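Side-chain contacts in Alr2269 protein (Nostoc sp., PDB 3MC9), which is an Omp85-type outer-membrane protein whose periplasmic POTRA domains probably receive polypeptides on their way into or across the outer membrane: residues G74-P78 against E79-Q83; R89-P92 against G93-T96. One frame throughout, in Å; residues are numbered along the deposited sequence.

How the contacts relate
Both contacts belong to the first modelled POTRA domain and bracket its first helix, 78-87. Contact 1 (74-78 with 79-83) starts that helix just after strand 62-71; contact 2 (89-92 with 93-96) makes the turn that follows it and leads into the short edge strand 95-96. They lie in series along the chain, with centres about 20 Å apart and nearest atoms about 9 Å apart, so neither touches the other. Strand 62-71 is their common neighbour: V69 and P71 meet the side of contact 1, V64 and V67 that of contact 2. No ligand is bound at either; contact 1 is at the surface, contact 2 partly buried.

Contact 1: G74-P78 against E79-Q83; sequences GQLTP and ELETQ
T77 meets E79, L80 and E81 at the start of helix 78-87, where it holds the N-cap position and P78 opens the first turn. A side-chain hydrogen bond ties it to that turn: T77 OG1 donates to E79 OE1 over 2.6 Å, taking the anti lone pair of the carboxylate, the one turned away from OE2. The two side chains cross at about a right angle. E79 can fold back this way because its chain bends at chi2 (77°), swinging the carboxylate toward the loop. Threonine is common at N-caps because its short side chain keeps the hydroxyl close to the first turn, here near enough to bond E79. The acid, lying within that turn, would probably be favoured by the positive end of the helix dipole.

Backbone bonds set the helical turn going. T77 O receives E81 N at 3.0 Å, a fairly straight bond (162°), and a weak one from L80 N. Proline fits the first turn, since its missing N-H is not needed there, and its ring lies alongside E79, both pointing the same way.

Apolar contacts close the inner side. L76 turns its CG anti to the backbone N (chi1 -169°), carrying CD1 to within 3.8 Å of L80 CB, while CD2 lies 4.0 Å from CG of E81, whose aliphatic part crosses it. Leucine suits both 76 and 80, for both side chains also reach P136 of strand 127-136, and L76 touches V69 as well, joining the helix start to the sheet.

One residue further along, P78 O is gripped twice by T82, from opposite faces of the carbonyl plane: the amide N at 3.0 Å, and the hydroxyl OG1, which donates its proton over 2.7 Å.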
loop_
_atom_site.group_PDB
_atom_site.type_symbol
_atom_site.label_atom_id
_atom_site.label_comp_id
_atom_site.label_asym_id
_atom_site.label_seq_id
_atom_site.Cartn_x
_atom_site.Cartn_y
_atom_site.Cartn_z
ATOM N N GLY A 74 -1.993 3.786 17.097
ATOM C CA GLY A 74 -1.860 5.229 16.948
ATOM C C GLY A 74 -3.218 5.880 16.731
ATOM O O GLY A 74 -4.246 5.359 17.172
ATOM N N GLN A 75 -3.211 7.031 16.067
ATOM C CA GLN A 75 -4.439 7.719 15.685
ATOM C C GLN A 75 -4.655 7.633 14.196
ATOM O O GLN A 75 -3.709 7.480 13.430
ATOM C CB GLN A 75 -4.401 9.200 16.048
ATOM C CG GLN A 75 -4.787 9.519 17.455
ATOM C CD GLN A 75 -3.581 9.825 18.285
ATOM O OE1 GLN A 75 -3.261 10.990 18.516
ATOM N NE2 GLN A 75 -2.862 8.782 18.698
ATOM N N LEU A 76 -5.913 7.758 13.799
ATOM C CA LEU A 76 -6.266 7.840 12.401
ATOM C C LEU A 76 -6.614 9.282 12.086
ATOM O O LEU A 76 -7.553 9.843 12.648
ATOM C CB LEU A 76 -7.450 6.933 12.071
ATOM C CG LEU A 76 -7.716 6.750 10.571
ATOM C CD1 LEU A 76 -6.461 6.222 9.865
ATOM C CD2 LEU A 76 -8.889 5.808 10.339
ATOM N N THR A 77 -5.832 9.877 11.200
ATOM C CA THR A 77 -6.134 11.197 10.669
ATOM C C THR A 77 -7.518 11.189 9.997
ATOM O O THR A 77 -7.919 10.188 9.410
ATOM C CB THR A 77 -5.020 11.668 9.674
ATOM O OG1 THR A 77 -5.558 12.578 8.712
ATOM C CG2 THR A 77 -4.421 10.495 8.919
ATOM N N PRO A 78 -8.265 12.294 10.112
ATOM C CA PRO A 78 -9.538 12.390 9.390
ATOM C C PRO A 78 -9.367 12.336 7.872
ATOM O O PRO A 78 -10.269 11.869 7.171
ATOM C CB PRO A 78 -10.105 13.752 9.822
ATOM C CG PRO A 78 -9.013 14.440 10.572
ATOM C CD PRO A 78 -8.117 13.373 11.102
ATOM N N GLU A 79 -8.224 12.812 7.381
ATOM C CA GLU A 79 -7.920 12.751 5.958
ATOM C C GLU A 79 -7.772 11.297 5.503
ATOM O O GLU A 79 -8.215 10.944 4.409
ATOM C CB GLU A 79 -6.643 13.533 5.621
ATOM C CG GLU A 79 -6.782 15.075 5.684
ATOM C CD GLU A 79 -6.785 15.658 7.109
ATOM O OE1 GLU A 79 -6.315 14.985 8.058
ATOM O OE2 GLU A 79 -7.263 16.807 7.276
ATOM N N LEU A 80 -7.167 10.455 6.340
ATOM C CA LEU A 80 -7.011 9.039 5.990
ATOM C C LEU A 80 -8.323 8.267 6.147
ATOM O O LEU A 80 -8.626 7.371 5.349
ATOM C CB LEU A 80 -5.900 8.375 6.803
ATOM C CG LEU A 80 -4.471 8.654 6.309
ATOM C CD1 LEU A 80 -3.438 8.070 7.263
ATOM C CD2 LEU A 80 -4.260 8.113 4.905
ATOM N N GLU A 81 -9.102 8.617 7.168
ATOM C CA GLU A 81 -10.419 8.016 7.362
ATOM C C GLU A 81 -11.296 8.249 6.118
ATOM O O GLU A 81 -11.981 7.341 5.630
ATOM C CB GLU A 81 -11.093 8.608 8.602
ATOM C CG GLU A 81 -12.156 7.715 9.197
ATOM C CD GLU A 81 -13.002 8.414 10.256
ATOM O OE1 GLU A 81 -12.478 9.284 10.974
ATOM O OE2 GLU A 81 -14.188 8.085 10.376
ATOM N N THR A 82 -11.249 9.478 5.619
ATOM C CA THR A 82 -11.954 9.872 4.409
ATOM C C THR A 82 -11.515 9.043 3.211
ATOM O O THR A 82 -12.336 8.655 2.387
ATOM C CB THR A 82 -11.719 11.361 4.113
ATOM O OG1 THR A 82 -12.152 12.133 5.242
ATOM C CG2 THR A 82 -12.467 11.811 2.861
ATOM N N GLN A 83 -10.217 8.792 3.113
ATOM C CA GLN A 83 -9.667 7.939 2.054
ATOM C C GLN A 83 -10.346 6.578 2.061
ATOM O O GLN A 83 -10.737 6.077 1.019
ATOM C CB GLN A 83 -8.158 7.736 2.238
ATOM C CG GLN A 83 -7.312 8.922 1.842
ATOM C CD GLN A 83 -7.250 9.113 0.343
ATOM O OE1 GLN A 83 -7.301 10.235 -0.146
ATOM N NE2 GLN A 83 -7.160 8.019 -0.391
#

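Contact 2: R89-P92 against G93-T96; sequences RTQP and GRTT
T90 and T96 face each other across the open end of a tight turn, their side chains set obliquely, and T96 OG1 donates to T90 OG1 over 2.7 Å. T96 holds its hydroxyl anti to the backbone N (chi1 -162°), which aims it at T90. The receiving hydroxyl is also hydrogen-bonded to D104 of helix 98-110, linking turn and helix in a buried place where threonine offers both a hydroxyl and a methyl: T90 CG2 lies 4.0 Å from T96 CB.

At the other end Q91 and R94 run side by side, pointing the same way, with their CG atoms 3.5 Å apart. Their flat ends are nearly parallel, the amide and guanidinium planes 15° apart, and Q91 NE2 sits over one guanidinium face, offset toward the rim. R94 bends at chi2 (-66°), and NH1 reaches back to G93 O at 2.8 Å; the oxygen lies close to the guanidinium plane, although the donor stands above the carbonyl plane.

Between the pairs, a water accepts from Q91 N at 2.7 Å and lies 2.7 Å from T95 O, to which it can donate. R94 N makes a weak bond to Q91 O, closing a type II beta turn with proline and then glycine at its corners, G93 having the positive phi such turns favour; it leads helix 78-87 into edge strand 95-96 of the POTRA sheet.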
loop_
_atom_site.group_PDB
_atom_site.type_symbol
_atom_site.label_atom_id
_atom_site.label_comp_id
_atom_site.label_asym_id
_atom_site.label_seq_id
_atom_site.Cartn_x
_atom_site.Cartn_y
_atom_site.Cartn_z
ATOM N N ARG A 89 -17.535 0.238 -0.600
ATOM C CA ARG A 89 -18.953 0.271 -0.921
ATOM C C ARG A 89 -19.785 -0.136 0.282
ATOM O O ARG A 89 -20.909 0.310 0.424
ATOM C CB ARG A 89 -19.283 -0.681 -2.059
ATOM C CG ARG A 89 -18.961 -0.195 -3.457
ATOM C CD ARG A 89 -19.398 -1.270 -4.472
ATOM N NE ARG A 89 -20.785 -1.135 -4.939
ATOM C CZ ARG A 89 -21.477 -2.093 -5.559
ATOM N NH1 ARG A 89 -20.940 -3.295 -5.768
ATOM N NH2 ARG A 89 -22.723 -1.860 -5.970
ATOM N N THR A 90 -19.266 -1.022 1.126
ATOM C CA THR A 90 -20.010 -1.431 2.321
ATOM C C THR A 90 -20.459 -0.197 3.116
ATOM O O THR A 90 -19.684 0.732 3.357
ATOM C CB THR A 90 -19.205 -2.411 3.177
ATOM O OG1 THR A 90 -19.060 -3.646 2.450
ATOM C CG2 THR A 90 -19.892 -2.683 4.506
ATOM N N GLN A 91 -21.737 -0.156 3.480
ATOM C CA GLN A 91 -22.286 1.067 4.070
ATOM C C GLN A 91 -23.470 0.751 4.964
ATOM O O GLN A 91 -24.131 -0.274 4.780
ATOM C CB GLN A 91 -22.617 2.116 2.972
ATOM C CG GLN A 91 -24.064 2.234 2.579
ATOM C CD GLN A 91 -24.337 3.301 1.501
ATOM O OE1 GLN A 91 -23.837 3.216 0.387
ATOM N NE2 GLN A 91 -25.174 4.273 1.832
ATOM N N PRO A 92 -23.722 1.626 5.960
ATOM C CA PRO A 92 -24.828 1.409 6.866
ATOM C C PRO A 92 -26.141 1.405 6.092
ATOM O O PRO A 92 -26.332 2.220 5.188
ATOM C CB PRO A 92 -24.756 2.611 7.836
ATOM C CG PRO A 92 -23.781 3.572 7.245
ATOM C CD PRO A 92 -22.906 2.803 6.331
ATOM N N GLY A 93 -27.024 0.473 6.422
ATOM C CA GLY A 93 -28.349 0.446 5.805
ATOM C C GLY A 93 -28.374 -0.110 4.386
ATOM O O GLY A 93 -29.341 0.113 3.658
ATOM N N ARG A 94 -27.308 -0.816 3.997
ATOM C CA ARG A 94 -27.300 -1.641 2.795
ATOM C C ARG A 94 -26.750 -2.998 3.203
ATOM O O ARG A 94 -26.161 -3.132 4.280
ATOM C CB ARG A 94 -26.389 -1.031 1.726
ATOM C CG ARG A 94 -26.751 0.387 1.316
ATOM C CD ARG A 94 -28.099 0.458 0.599
ATOM N NE ARG A 94 -28.434 1.829 0.203
ATOM C CZ ARG A 94 -29.221 2.662 0.882
ATOM N NH1 ARG A 94 -29.786 2.304 2.037
ATOM N NH2 ARG A 94 -29.438 3.875 0.408
ATOM N N THR A 95 -26.927 -4.008 2.362
ATOM C CA THR A 95 -26.340 -5.303 2.645
ATOM C C THR A 95 -24.865 -5.323 2.251
ATOM O O THR A 95 -24.340 -4.395 1.616
ATOM C CB THR A 95 -27.037 -6.459 1.917
ATOM O OG1 THR A 95 -27.171 -6.140 0.536
ATOM C CG2 THR A 95 -28.394 -6.758 2.527
ATOM N N THR A 96 -24.191 -6.383 2.672
ATOM C CA THR A 96 -22.853 -6.648 2.197
ATOM C C THR A 96 -22.693 -8.138 2.180
ATOM O O THR A 96 -23.552 -8.875 2.666
ATOM C CB THR A 96 -21.740 -5.960 3.054
ATOM O OG1 THR A 96 -20.518 -5.922 2.308
ATOM C CG2 THR A 96 -21.495 -6.676 4.379
HETATM O O HOH W 1 -23.154 -2.415 3.033
#